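Local coordinates for protein ubiquinol-cytochrome C chaperone (Brucella abortus NCTC 8038, PDB 6RWT) that probably acts, like its mitochondrial homologue Cbp3, as an assembly chaperone that binds newly made cytochrome b during the building of respiratory complex III, at residues A[63-66]-A[67-70]; A[161-164]-A[165-168]; A[82-85]-A[86-90]; A[39-43]-A[44-48]. All blocks are in the same frame, centred on the assembly; numbering follows the deposited sequence. Where two conformers were deposited one is given.

Contact 1: A[63-66]-A[67-70]; sequences GENP and ALNA
The chi1 of Asn-65, -175°, swings its side-chain amide forward over the first turn of the helix, where OD1 accepts a hydrogen bond from Leu-68 N at 3.1 Å. The donor stands well above the plane of the amide carbonyl, but the N-H points fairly straight at the oxygen (160°). This is a classic N-cap: asparagine suits it because its short side chain can reach forward to an N-H of the first turn. Pro-66 follows as the first helical residue, a place where a missing N-H costs nothing. The helix then begins its regular bonding, Asn-69 N to Asn-65 O at 3.0 Å and Ala-70 N to Pro-66 O at the same length. Asn-69 has CG anti to its carbonyl carbon, and its amide grips the backbone of Gly-63 twice. Gly-63 O lies in the plane of the Asn-69 amide, 3.0 Å from ND2, which stands above the plane of that carbonyl; OD1 receives Gly-63 N on a lone pair at 3.3 Å. The extended backbone of Gly-63, with phi near 173°, is a shape that suits glycine. The turn joins helix 43-61 to helix 66-89, and Leu-68, buried, packs against helix 164-168.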
ATOM      1  N   GLY A  63       0.970  10.449 -11.658  1.00 34.84           N
ATOM      2  CA  GLY A  63       1.138  11.806 -12.165  1.00 34.31           C
ATOM      3  C   GLY A  63       1.649  11.815 -13.591  1.00 33.79           C
ATOM      4  O   GLY A  63       1.301  10.941 -14.383  1.00 30.63           O
ATOM      5  N   GLU A  64       2.477  12.802 -13.903  1.00 34.53           N
ATOM      6  CA  GLU A  64       3.029  12.995 -15.246  1.00 37.92           C
ATOM      7  C   GLU A  64       4.508  12.600 -15.394  1.00 36.84           C
ATOM      8  O   GLU A  64       5.049  12.678 -16.497  1.00 37.11           O
ATOM      9  CB  GLU A  64       2.839  14.464 -15.657  1.00 42.85           C
ATOM     10  CG  GLU A  64       1.381  14.909 -15.725  1.00 48.81           C
ATOM     11  CD  GLU A  64       0.556  14.116 -16.728  1.00 54.36           C
ATOM     12  OE1 GLU A  64       1.101  13.723 -17.784  1.00 61.89           O
ATOM     13  OE2 GLU A  64      -0.642  13.885 -16.461  1.00 61.49           O
ATOM     14  N   ASN A  65       5.146  12.166 -14.307  1.00 34.51           N
ATOM     15  CA  ASN A  65       6.561  11.781 -14.298  1.00 31.89           C
ATOM     16  C   ASN A  65       6.695  10.322 -14.782  1.00 28.20           C
ATOM     17  O   ASN A  65       6.200   9.408 -14.112  1.00 27.08           O
ATOM     18  CB  ASN A  65       7.102  11.955 -12.870  1.00 30.64           C
ATOM     19  CG  ASN A  65       8.598  11.705 -12.745  1.00 30.73           C
ATOM     20  OD1 ASN A  65       9.107  10.664 -13.153  1.00 32.23           O
ATOM     21  ND2 ASN A  65       9.295  12.633 -12.104  1.00 34.86           N
ATOM     22  N   PRO A  66       7.369  10.089 -15.933  1.00 27.75           N
ATOM     23  CA  PRO A  66       7.504   8.707 -16.443  1.00 25.80           C
ATOM     24  C   PRO A  66       8.202   7.738 -15.489  1.00 23.19           C
ATOM     25  O   PRO A  66       7.798   6.576 -15.394  1.00 22.50           O
ATOM     26  CB  PRO A  66       8.349   8.870 -17.719  1.00 27.52           C
ATOM     27  CG  PRO A  66       8.189  10.285 -18.113  1.00 30.34           C
ATOM     28  CD  PRO A  66       7.998  11.060 -16.848  1.00 28.82           C
ATOM     29  N   ALA A  67       9.231   8.209 -14.787  1.00 22.60           N
ATOM     30  CA  ALA A  67       9.962   7.353 -13.844  1.00 22.96           C
ATOM     31  C   ALA A  67       9.092   6.928 -12.654  1.00 21.45           C
ATOM     32  O   ALA A  67       9.152   5.766 -12.240  1.00 21.15           O
ATOM     33  CB  ALA A  67      11.231   8.035 -13.358  1.00 24.64           C
ATOM     34  N   LEU A  68       8.298   7.851 -12.100  1.00 20.26           N
ATOM     35  CA  LEU A  68       7.383   7.480 -11.004  1.00 21.03           C
ATOM     36  C   LEU A  68       6.198   6.626 -11.475  1.00 19.75           C
ATOM     37  O   LEU A  68       5.770   5.720 -10.754  1.00 20.07           O
ATOM     38  CB  LEU A  68       6.885   8.715 -10.238  1.00 22.98           C
ATOM     39  CG  LEU A  68       7.947   9.496  -9.463  1.00 24.92           C
ATOM     40  CD1 LEU A  68       7.302  10.674  -8.730  1.00 26.61           C
ATOM     41  CD2 LEU A  68       8.709   8.618  -8.481  1.00 26.78           C
ATOM     42  N   ASN A  69       5.667   6.887 -12.674  1.00 20.46           N
ATOM     43  CA  ASN A  69       4.613   6.028 -13.221  1.00 21.34           C
ATOM     44  C   ASN A  69       5.129   4.586 -13.426  1.00 20.59           C
ATOM     45  O   ASN A  69       4.412   3.632 -13.135  1.00 19.97           O
ATOM     46  CB  ASN A  69       4.016   6.614 -14.515  1.00 22.48           C
ATOM     47  CG  ASN A  69       3.144   7.846 -14.265  1.00 25.30           C
ATOM     48  OD1 ASN A  69       2.553   8.014 -13.194  1.00 28.59           O
ATOM     49  ND2 ASN A  69       3.055   8.712 -15.266  1.00 28.26           N
ATOM     50  N   ALA A  70       6.376   4.434 -13.889  1.00 18.88           N
ATOM     51  CA  ALA A  70       6.976   3.103 -14.082  1.00 18.71           C
ATOM     52  C   ALA A  70       7.238   2.391 -12.751  1.00 17.32           C
ATOM     53  O   ALA A  70       6.977   1.196 -12.620  1.00 18.46           O
ATOM     54  CB  ALA A  70       8.269   3.208 -14.881  1.00 19.96           C
TER

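Contact 2: A[161-164]-A[165-168]; sequences EISD and EALA
Ser-163 and Ala-166 meet in the tight part of this helix start. The hydroxyl OG of Ser-163 lies between its backbone N and carbonyl carbon (chi1 72°), which carries it over the opening turn to accept a hydrogen bond from Ala-166 N at 3.0 Å. Serine makes a good N-cap because one short bond brings its oxygen to an amide of the first turn, where no earlier turn supplies the usual partner, and the small Ala-166 lets OG settle 3.3 Å from its CB. Behind the cap, Leu-167 N reaches Ser-163 O at 3.0 Å and Ala-168 N reaches Asp-164 O. Ile-162, just before the cap, forms a hydrophobic staple with Leu-167, CG2 to CB 4.1 Å, and the same methyl also touches Ala-166 CB at 3.9 Å. As a branch on CB, CG2 sits close to the backbone and faces the helix. The looser side belongs to Glu-165: only its base touches the preceding residues, and the extended chain carries its carboxylate away from them at the exposed surface. Asp-164 instead turns to Arg-60, with which OD1 forms a salt bridge. The short helix 164-168 follows helix 145-161 and lies against helices 43-61 and 66-89, Leu-167 touching Arg-60, Met-61 and Leu-68.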
ATOM      1  N   GLU A 161       6.254  15.228   0.461  1.00 27.83           N
ATOM      2  CA  GLU A 161       7.425  16.097   0.635  1.00 29.64           C
ATOM      3  C   GLU A 161       8.735  15.499   0.113  1.00 26.38           C
ATOM      4  O   GLU A 161       9.708  16.230  -0.078  1.00 29.10           O
ATOM      5  CB  GLU A 161       7.588  16.482   2.106  1.00 32.09           C
ATOM      6  CG  GLU A 161       6.545  17.464   2.606  1.00 37.20           C
ATOM      7  CD  GLU A 161       6.924  18.056   3.949  1.00 44.93           C
ATOM      8  OE1 GLU A 161       7.186  17.278   4.895  1.00 50.35           O
ATOM      9  OE2 GLU A 161       6.967  19.298   4.057  1.00 53.15           O
ATOM     10  N   ILE A 162       8.776  14.186  -0.110  1.00 25.82           N
ATOM     11  CA  ILE A 162       9.937  13.559  -0.752  1.00 26.27           C
ATOM     12  C   ILE A 162       9.959  14.042  -2.211  1.00 27.05           C
ATOM     13  O   ILE A 162       8.919  14.048  -2.873  1.00 27.12           O
ATOM     14  CB  ILE A 162       9.886  12.004  -0.693  1.00 25.61           C
ATOM     15  CG1 ILE A 162       9.802  11.502   0.760  1.00 25.66           C
ATOM     16  CG2 ILE A 162      11.128  11.394  -1.345  1.00 25.01           C
ATOM     17  CD1 ILE A 162       9.527  10.012   0.914  1.00 26.18           C
ATOM     18  N   SER A 163      11.127  14.461  -2.706  1.00 27.47           N
ATOM     19  CA  SER A 163      11.242  14.893  -4.105  1.00 29.03           C
ATOM     20  C   SER A 163      10.961  13.737  -5.078  1.00 28.32           C
ATOM     21  O   SER A 163      11.213  12.574  -4.756  1.00 29.13           O
ATOM     22  CB  SER A 163      12.625  15.499  -4.391  1.00 31.14           C
ATOM     23  OG  SER A 163      13.646  14.512  -4.420  1.00 32.94           O
ATOM     24  N   ASP A 164      10.431  14.063  -6.258  1.00 29.85           N
ATOM     25  CA  ASP A 164      10.285  13.081  -7.345  1.00 30.16           C
ATOM     26  C   ASP A 164      11.609  12.347  -7.642  1.00 31.24           C
ATOM     27  O   ASP A 164      11.614  11.129  -7.856  1.00 31.26           O
ATOM     28  CB  ASP A 164       9.771  13.750  -8.633  1.00 32.90           C
ATOM     29  CG  ASP A 164       8.279  14.104  -8.590  1.00 32.84           C
ATOM     30  OD1 ASP A 164       7.620  13.982  -7.532  1.00 31.33           O
ATOM     31  OD2 ASP A 164       7.757  14.523  -9.650  1.00 37.01           O
ATOM     32  N   GLU A 165      12.717  13.093  -7.656  1.00 32.58           N
ATOM     33  CA  GLU A 165      14.056  12.540  -7.913  1.00 33.79           C
ATOM     34  C   GLU A 165      14.480  11.507  -6.857  1.00 30.60           C
ATOM     35  O   GLU A 165      14.935  10.408  -7.202  1.00 29.41           O
ATOM     36  CB  GLU A 165      15.091  13.684  -7.999  1.00 38.00           C
ATOM     37  CG  GLU A 165      16.526  13.249  -8.284  1.00 42.91           C
ATOM     38  CD  GLU A 165      17.468  14.410  -8.573  1.00 49.64           C
ATOM     39  OE1 GLU A 165      18.380  14.236  -9.407  1.00 56.34           O
ATOM     40  OE2 GLU A 165      17.310  15.495  -7.969  1.00 57.39           O
ATOM     41  N   ALA A 166      14.312  11.853  -5.580  1.00 28.08           N
ATOM     42  CA  ALA A 166      14.696  10.959  -4.483  1.00 28.68           C
ATOM     43  C   ALA A 166      13.822   9.702  -4.449  1.00 26.10           C
ATOM     44  O   ALA A 166      14.321   8.593  -4.222  1.00 26.66           O
ATOM     45  CB  ALA A 166      14.625  11.681  -3.149  1.00 30.58           C
ATOM     46  N   LEU A 167      12.523   9.875  -4.689  1.00 24.64           N
ATOM     47  CA  LEU A 167      11.587   8.749  -4.668  1.00 24.90           C
ATOM     48  C   LEU A 167      11.885   7.766  -5.805  1.00 24.40           C
ATOM     49  O   LEU A 167      11.901   6.547  -5.594  1.00 23.94           O
ATOM     50  CB  LEU A 167      10.143   9.247  -4.747  1.00 26.32           C
ATOM     51  CG  LEU A 167       9.028   8.225  -4.543  1.00 26.14           C
ATOM     52  CD1 LEU A 167       9.187   7.416  -3.259  1.00 27.22           C
ATOM     53  CD2 LEU A 167       7.688   8.948  -4.541  1.00 27.13           C
ATOM     54  N   ALA A 168      12.162   8.290  -6.996  1.00 24.37           N
ATOM     55  CA  ALA A 168      12.519   7.438  -8.147  1.00 25.47           C
ATOM     56  C   ALA A 168      13.846   6.684  -7.955  1.00 25.67           C
ATOM     57  O   ALA A 168      14.034   5.609  -8.531  1.00 25.68           O
ATOM     58  CB  ALA A 168      12.553   8.262  -9.421  1.00 25.63           C
TER

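Contact 3: A[82-85]-A[86-90]; sequences DVDH and SLREL
Asp-82 begins the contact by meeting Ser-86 one turn on, through backbone and water alike. Ser-86 N gives to Asp-82 O at 3.0 Å in the regular helical manner. In one of the two modelled conformers of Asp-82, a water bonded to Ser-86 OG also donates to Asp-82 OD1 at 2.7 Å, and OD2 has a further partner in the hydroxyl of Tyr-21. A small polar residue suits position 86, since the hydroxyl stays close to its own helix.

Val-83, buried, adds an apolar touch, its CG1 lying 4.4 Å from Leu-87 CG on the side of the helix that faces the protein.

Asp-84 carries the salt bridge within this stretch. Its CG is anti to the backbone N (chi1 180°), so that the carboxylate runs alongside the extended chain of Arg-88, both pointing the same way. Arg-88 NE meets Asp-84 OD1 on its syn side at 3.1 Å, with the N-H bent to 135°; the two planes are 46° apart. A second water bridges the outer atoms, donating to Asp-84 OD2 and receiving Arg-88 NH2 at the guanidinium edge.

His-85 crosses Glu-89 obliquely, and its NE2 comes to 3.4 Å from Glu-89 OE2.

Asp-84 OD1 also forms a salt bridge with Arg-100 of helix 100-120. One carboxylate therefore serves two arginines, and sharing it probably makes it favourable for their guanidinium groups to lie close. Because the water links the second carboxylate oxygen to Arg-88 NH2, this pair is held at two points and probably turns less freely.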
ATOM      1  N   ASP A  82       2.402 -11.205  -4.991  0.50 18.67           N
ATOM      2  CA  ASP A  82       2.289 -11.469  -3.554  0.50 19.29           C
ATOM      3  C   ASP A  82       0.886 -11.966  -3.173  0.50 18.43           C
ATOM      4  O   ASP A  82       0.736 -13.009  -2.535  0.50 19.65           O
ATOM      5  CB  ASP A  82       2.620 -10.160  -2.811  0.50 20.14           C
ATOM      6  CG  ASP A  82       2.904 -10.350  -1.340  0.50 22.14           C
ATOM      7  OD1 ASP A  82       2.296 -11.229  -0.707  0.50 25.04           O
ATOM      8  OD2 ASP A  82       3.726  -9.574  -0.809  0.50 21.41           O
ATOM      9  N   VAL A  83      -0.136 -11.222  -3.587  1.00 17.67           N
ATOM     10  CA  VAL A  83      -1.540 -11.546  -3.239  1.00 18.52           C
ATOM     11  C   VAL A  83      -2.003 -12.861  -3.899  1.00 18.19           C
ATOM     12  O   VAL A  83      -2.683 -13.678  -3.258  1.00 18.02           O
ATOM     13  CB  VAL A  83      -2.522 -10.389  -3.525  1.00 20.20           C
ATOM     14  CG1 VAL A  83      -3.919 -10.755  -3.044  1.00 22.63           C
ATOM     15  CG2 VAL A  83      -2.106  -9.123  -2.794  1.00 21.48           C
ATOM     16  N   ASP A  84      -1.608 -13.079  -5.153  1.00 17.91           N
ATOM     17  CA  ASP A  84      -1.842 -14.358  -5.846  1.00 20.08           C
ATOM     18  C   ASP A  84      -1.396 -15.533  -4.958  1.00 20.32           C
ATOM     19  O   ASP A  84      -2.181 -16.444  -4.654  1.00 19.56           O
ATOM     20  CB  ASP A  84      -1.099 -14.327  -7.195  1.00 21.36           C
ATOM     21  CG  ASP A  84      -1.258 -15.603  -8.024  1.00 23.99           C
ATOM     22  OD1 ASP A  84      -1.875 -16.589  -7.573  1.00 25.42           O
ATOM     23  OD2 ASP A  84      -0.740 -15.611  -9.162  1.00 30.66           O
ATOM     24  N   HIS A  85      -0.151 -15.470  -4.497  1.00 20.02           N
ATOM     25  CA  HIS A  85       0.415 -16.506  -3.631  1.00 21.01           C
ATOM     26  C   HIS A  85      -0.340 -16.636  -2.307  1.00 19.60           C
ATOM     27  O   HIS A  85      -0.625 -17.757  -1.872  1.00 20.53           O
ATOM     28  CB  HIS A  85       1.903 -16.226  -3.380  1.00 22.53           C
ATOM     29  CG  HIS A  85       2.592 -17.293  -2.589  1.00 27.14           C
ATOM     30  ND1 HIS A  85       2.862 -18.545  -3.103  1.00 30.77           N
ATOM     31  CD2 HIS A  85       3.057 -17.299  -1.317  1.00 29.37           C
ATOM     32  CE1 HIS A  85       3.462 -19.276  -2.179  1.00 32.04           C
ATOM     33  NE2 HIS A  85       3.596 -18.543  -1.088  1.00 32.07           N
ATOM     34  N   SER A  86      -0.670 -15.501  -1.676  1.00 17.90           N
ATOM     35  CA  SER A  86      -1.440 -15.507  -0.415  1.00 19.41           C
ATOM     36  C   SER A  86      -2.807 -16.189  -0.547  1.00 19.69           C
ATOM     37  O   SER A  86      -3.271 -16.854   0.385  1.00 20.19           O
ATOM     38  CB  SER A  86      -1.636 -14.082   0.116  1.00 20.73           C
ATOM     39  OG  SER A  86      -0.394 -13.493   0.481  1.00 25.51           O
ATOM     40  N   LEU A  87      -3.465 -16.013  -1.692  1.00 19.68           N
ATOM     41  CA  LEU A  87      -4.741 -16.699  -1.927  1.00 21.48           C
ATOM     42  C   LEU A  87      -4.548 -18.203  -2.096  1.00 22.01           C
ATOM     43  O   LEU A  87      -5.326 -18.992  -1.560  1.00 22.58           O
ATOM     44  CB  LEU A  87      -5.459 -16.101  -3.131  1.00 23.73           C
ATOM     45  CG  LEU A  87      -5.943 -14.665  -2.932  1.00 25.69           C
ATOM     46  CD1 LEU A  87      -6.477 -14.184  -4.252  1.00 28.30           C
ATOM     47  CD2 LEU A  87      -7.022 -14.535  -1.876  1.00 25.87           C
ATOM     48  N   ARG A  88      -3.501 -18.599  -2.815  1.00 20.43           N
ATOM     49  CA  ARG A  88      -3.151 -20.027  -2.939  1.00 23.40           C
ATOM     50  C   ARG A  88      -2.803 -20.679  -1.589  1.00 23.11           C
ATOM     51  O   ARG A  88      -3.079 -21.864  -1.390  1.00 26.49           O
ATOM     52  CB  ARG A  88      -2.012 -20.223  -3.941  1.00 24.33           C
ATOM     53  CG  ARG A  88      -2.417 -19.856  -5.364  1.00 27.94           C
ATOM     54  CD  ARG A  88      -1.297 -20.016  -6.371  1.00 31.67           C
ATOM     55  NE  ARG A  88      -1.750 -19.658  -7.720  1.00 38.56           N
ATOM     56  CZ  ARG A  88      -2.522 -20.416  -8.510  1.00 43.74           C
ATOM     57  NH1 ARG A  88      -2.967 -21.615  -8.120  1.00 47.73           N
ATOM     58  NH2 ARG A  88      -2.859 -19.972  -9.718  1.00 47.62           N
ATOM     59  N   GLU A  89      -2.219 -19.912  -0.665  1.00 22.26           N
ATOM     60  CA  GLU A  89      -1.975 -20.395   0.712  1.00 23.73           C
ATOM     61  C   GLU A  89      -3.267 -20.796   1.458  1.00 24.47           C
ATOM     62  O   GLU A  89      -3.222 -21.639   2.362  1.00 26.56           O
ATOM     63  CB  GLU A  89      -1.198 -19.343   1.535  1.00 23.42           C
ATOM     64  CG  GLU A  89       0.246 -19.105   1.093  1.00 24.45           C
ATOM     65  CD  GLU A  89       0.975 -18.045   1.918  1.00 24.73           C
ATOM     66  OE1 GLU A  89       0.326 -17.154   2.506  1.00 27.35           O
ATOM     67  OE2 GLU A  89       2.222 -18.096   1.987  1.00 27.93           O
ATOM     68  N   LEU A  90      -4.402 -20.193   1.077  1.00 22.79           N
ATOM     69  CA  LEU A  90      -5.723 -20.507   1.653  1.00 24.28           C
ATOM     70  C   LEU A  90      -6.574 -21.472   0.806  1.00 27.06           C
ATOM     71  O   LEU A  90      -7.767 -21.654   1.080  1.00 27.93           O
ATOM     72  CB  LEU A  90      -6.509 -19.208   1.861  1.00 24.56           C
ATOM     73  CG  LEU A  90      -5.846 -18.126   2.721  1.00 24.68           C
ATOM     74  CD1 LEU A  90      -6.713 -16.874   2.743  1.00 26.41           C
ATOM     75  CD2 LEU A  90      -5.573 -18.612   4.136  1.00 28.19           C
TER
HETATM   76  O   HOH W   1      -0.255 -10.865   0.117  1.00 34.08           O
HETATM   77  O   HOH W   2      -1.879 -17.299 -10.891  1.00 54.57           O

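Contact 4: A[39-43]-A[44-48]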
ATOM      1  N   VAL A  39      -6.295  -4.269  14.690  1.00 21.58           N
ATOM      2  CA  VAL A  39      -6.344  -4.823  13.324  1.00 19.81           C
ATOM      3  C   VAL A  39      -6.171  -6.350  13.467  1.00 19.61           C
ATOM      4  O   VAL A  39      -5.260  -6.798  14.161  1.00 22.11           O
ATOM      5  CB  VAL A  39      -5.267  -4.229  12.382  1.00 19.64           C
ATOM      6  CG1 VAL A  39      -5.306  -4.921  11.020  1.00 19.82           C
ATOM      7  CG2 VAL A  39      -5.469  -2.728  12.206  1.00 20.78           C
ATOM      8  N   PRO A  40      -7.048  -7.150  12.836  1.00 20.85           N
ATOM      9  CA  PRO A  40      -6.925  -8.605  13.019  1.00 21.22           C
ATOM     10  C   PRO A  40      -5.597  -9.164  12.477  1.00 20.04           C
ATOM     11  O   PRO A  40      -5.200  -8.813  11.367  1.00 18.80           O
ATOM     12  CB  PRO A  40      -8.120  -9.162  12.230  1.00 21.59           C
ATOM     13  CG  PRO A  40      -9.068  -8.012  12.088  1.00 22.51           C
ATOM     14  CD  PRO A  40      -8.203  -6.806  11.984  1.00 22.06           C
ATOM     15  N   ASP A  41      -4.914 -10.013  13.254  1.00 20.02           N
ATOM     16  CA  ASP A  41      -3.670 -10.654  12.802  1.00 20.04           C
ATOM     17  C   ASP A  41      -4.056 -11.969  12.117  1.00 18.93           C
ATOM     18  O   ASP A  41      -3.837 -13.060  12.651  1.00 20.19           O
ATOM     19  CB  ASP A  41      -2.702 -10.863  13.977  1.00 21.35           C
ATOM     20  CG  ASP A  41      -1.296 -11.276  13.535  1.00 22.72           C
ATOM     21  OD1 ASP A  41      -1.055 -11.488  12.322  1.00 21.93           O
ATOM     22  OD2 ASP A  41      -0.415 -11.386  14.422  1.00 26.72           O
ATOM     23  N   THR A  42      -4.632 -11.817  10.921  1.00 18.08           N
ATOM     24  CA  THR A  42      -5.229 -12.901  10.141  1.00 18.30           C
ATOM     25  C   THR A  42      -4.818 -12.720   8.689  1.00 17.20           C
ATOM     26  O   THR A  42      -4.327 -11.644   8.317  1.00 17.79           O
ATOM     27  CB  THR A  42      -6.768 -12.878  10.248  1.00 18.41           C
ATOM     28  OG1 THR A  42      -7.262 -11.689   9.617  1.00 19.29           O
ATOM     29  CG2 THR A  42      -7.219 -12.921  11.730  1.00 19.25           C
ATOM     30  N   PRO A  43      -4.997 -13.754   7.848  1.00 17.63           N
ATOM     31  CA  PRO A  43      -4.675 -13.545   6.424  1.00 17.65           C
ATOM     32  C   PRO A  43      -5.332 -12.285   5.812  1.00 17.14           C
ATOM     33  O   PRO A  43      -4.660 -11.509   5.112  1.00 17.28           O
ATOM     34  CB  PRO A  43      -5.161 -14.842   5.776  1.00 19.30           C
ATOM     35  CG  PRO A  43      -4.918 -15.868   6.841  1.00 19.61           C
ATOM     36  CD  PRO A  43      -5.270 -15.176   8.137  1.00 17.35           C
ATOM     37  N   LEU A  44      -6.614 -12.070   6.099  1.00 17.24           N
ATOM     38  CA  LEU A  44      -7.311 -10.890   5.580  1.00 17.64           C
ATOM     39  C   LEU A  44      -6.839  -9.567   6.223  1.00 16.84           C
ATOM     40  O   LEU A  44      -6.669  -8.568   5.524  1.00 16.88           O
ATOM     41  CB  LEU A  44      -8.833 -11.048   5.701  1.00 19.81           C
ATOM     42  CG  LEU A  44      -9.676  -9.943   5.035  1.00 20.04           C
ATOM     43  CD1 LEU A  44      -9.298  -9.695   3.572  1.00 21.65           C
ATOM     44  CD2 LEU A  44     -11.157 -10.281   5.152  1.00 21.97           C
ATOM     45  N   GLY A  45      -6.630  -9.554   7.535  1.00 16.06           N
ATOM     46  CA  GLY A  45      -6.176  -8.333   8.214  1.00 17.07           C
ATOM     47  C   GLY A  45      -4.785  -7.882   7.783  1.00 16.79           C
ATOM     48  O   GLY A  45      -4.529  -6.682   7.600  1.00 16.97           O
ATOM     49  N   ARG A  46      -3.879  -8.848   7.617  1.00 15.65           N
ATOM     50  CA  ARG A  46      -2.535  -8.563   7.083  1.00 16.06           C
ATOM     51  C   ARG A  46      -2.599  -8.024   5.633  1.00 14.91           C
ATOM     52  O   ARG A  46      -1.850  -7.097   5.266  1.00 16.09           O
ATOM     53  CB  ARG A  46      -1.620  -9.795   7.198  1.00 16.22           C
ATOM     54  CG  ARG A  46      -1.329 -10.209   8.641  1.00 16.71           C
ATOM     55  CD  ARG A  46      -0.273 -11.299   8.781  1.00 16.76           C
ATOM     56  NE  ARG A  46      -0.687 -12.602   8.247  1.00 17.95           N
ATOM     57  CZ  ARG A  46      -1.309 -13.573   8.927  1.00 18.72           C
ATOM     58  NH1 ARG A  46      -1.653 -13.435  10.211  1.00 19.37           N
ATOM     59  NH2 ARG A  46      -1.594 -14.710   8.302  1.00 20.32           N
ATOM     60  N   TYR A  47      -3.499  -8.586   4.816  1.00 15.19           N
ATOM     61  CA  TYR A  47      -3.783  -8.031   3.480  1.00 15.04           C
ATOM     62  C   TYR A  47      -4.272  -6.563   3.561  1.00 15.04           C
ATOM     63  O   TYR A  47      -3.859  -5.721   2.740  1.00 14.66           O
ATOM     64  CB  TYR A  47      -4.771  -8.915   2.676  1.00 15.47           C
ATOM     65  CG  TYR A  47      -5.317  -8.182   1.461  1.00 15.70           C
ATOM     66  CD1 TYR A  47      -4.640  -8.202   0.246  1.00 16.38           C
ATOM     67  CD2 TYR A  47      -6.468  -7.383   1.559  1.00 16.27           C
ATOM     68  CE1 TYR A  47      -5.113  -7.491  -0.854  1.00 16.67           C
ATOM     69  CE2 TYR A  47      -6.942  -6.655   0.474  1.00 16.96           C
ATOM     70  CZ  TYR A  47      -6.264  -6.707  -0.732  1.00 16.84           C
ATOM     71  OH  TYR A  47      -6.718  -5.974  -1.809  1.00 18.23           O
ATOM     72  N   GLU A  48      -5.143  -6.245   4.531  1.00 15.20           N
ATOM     73  CA  GLU A  48      -5.639  -4.863   4.651  1.00 15.66           C
ATOM     74  C   GLU A  48      -4.476  -3.896   4.923  1.00 15.77           C
ATOM     75  O   GLU A  48      -4.439  -2.795   4.370  1.00 15.79           O
ATOM     76  CB  GLU A  48      -6.731  -4.718   5.732  1.00 17.44           C
ATOM     77  CG  GLU A  48      -8.054  -5.451   5.475  1.00 18.04           C
ATOM     78  CD  GLU A  48      -8.769  -5.059   4.182  1.00 18.92           C
ATOM     79  OE1 GLU A  48      -8.539  -3.950   3.650  1.00 19.80           O
ATOM     80  OE2 GLU A  48      -9.603  -5.865   3.692  1.00 21.66           O
TER
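Gly-45 meets both Thr-42 and Pro-40 at the start of the helix, just after Leu-44, an exposed first-turn residue. Leu-44 in turn follows Pro-43, a proline that suits this turn because no N-H is needed there.

Gly-45 sits where a side chain would collide with Pro-40 O. Lacking one, it lets that carbonyl approach its CA to 3.3 Å in a CA-H...O contact. Its N-H is taken by the N-cap, Thr-42 OG1, at 3.0 Å; the threonine hydroxyl lies between its own backbone N and carbonyl carbon (chi1 66°), which turns it forward over the helix start.

Arg-46 binds the loop at two levels. Its backbone N reaches Thr-42 O at 2.9 Å, almost straight at 172°. Its side chain, bent at chi3 (-67°), folds back so that NH1 meets Asp-41 OD1 at 2.9 Å in a salt bridge. The oxygen lies close to the guanidinium plane, whereas the nitrogen comes from above the carboxylate plane, the two planes being nearly perpendicular. One face of the guanidinium rests on the peptide link between Thr-42 and Pro-43, with NH2 3.7 Å from Pro-43 CD. Arginine can do both because its flat, charged end offers an edge for the acid and a face for the backbone. The acid itself stands at the centre of an inverse gamma turn.

Tyr-47 gives its N to Pro-43 O at 3.2 Å and sends its ring away from the loop, between helices 66-89 and 100-120. Glu-48 turns to Arg-111 of helix 100-120 and touches helix 124-135, while Val-39 packs on Ile-135.

In the fold
Along the chain of this all-helical protein the order is contact 4, contact 1, contact 3 and contact 2. Contacts 4, 1 and 2 mark the starts of helices 43-61, 66-89 and 164-168, while contact 3 lies near the far end of helix 66-89, its centre about 29 Å from that of contact 1. They gather in two pairs. Contacts 1 and 2, with centres about 11 Å apart, touch through Leu-68 and Asp-164; contacts 3 and 4, about 13 Å apart, touch through Val-83 with Tyr-47 and Leu-90 with Pro-43. Contact centres in different pairs lie about 29 to 32 Å apart, and helix 66-89 runs from contact 1 in one pair to contact 3 in the other.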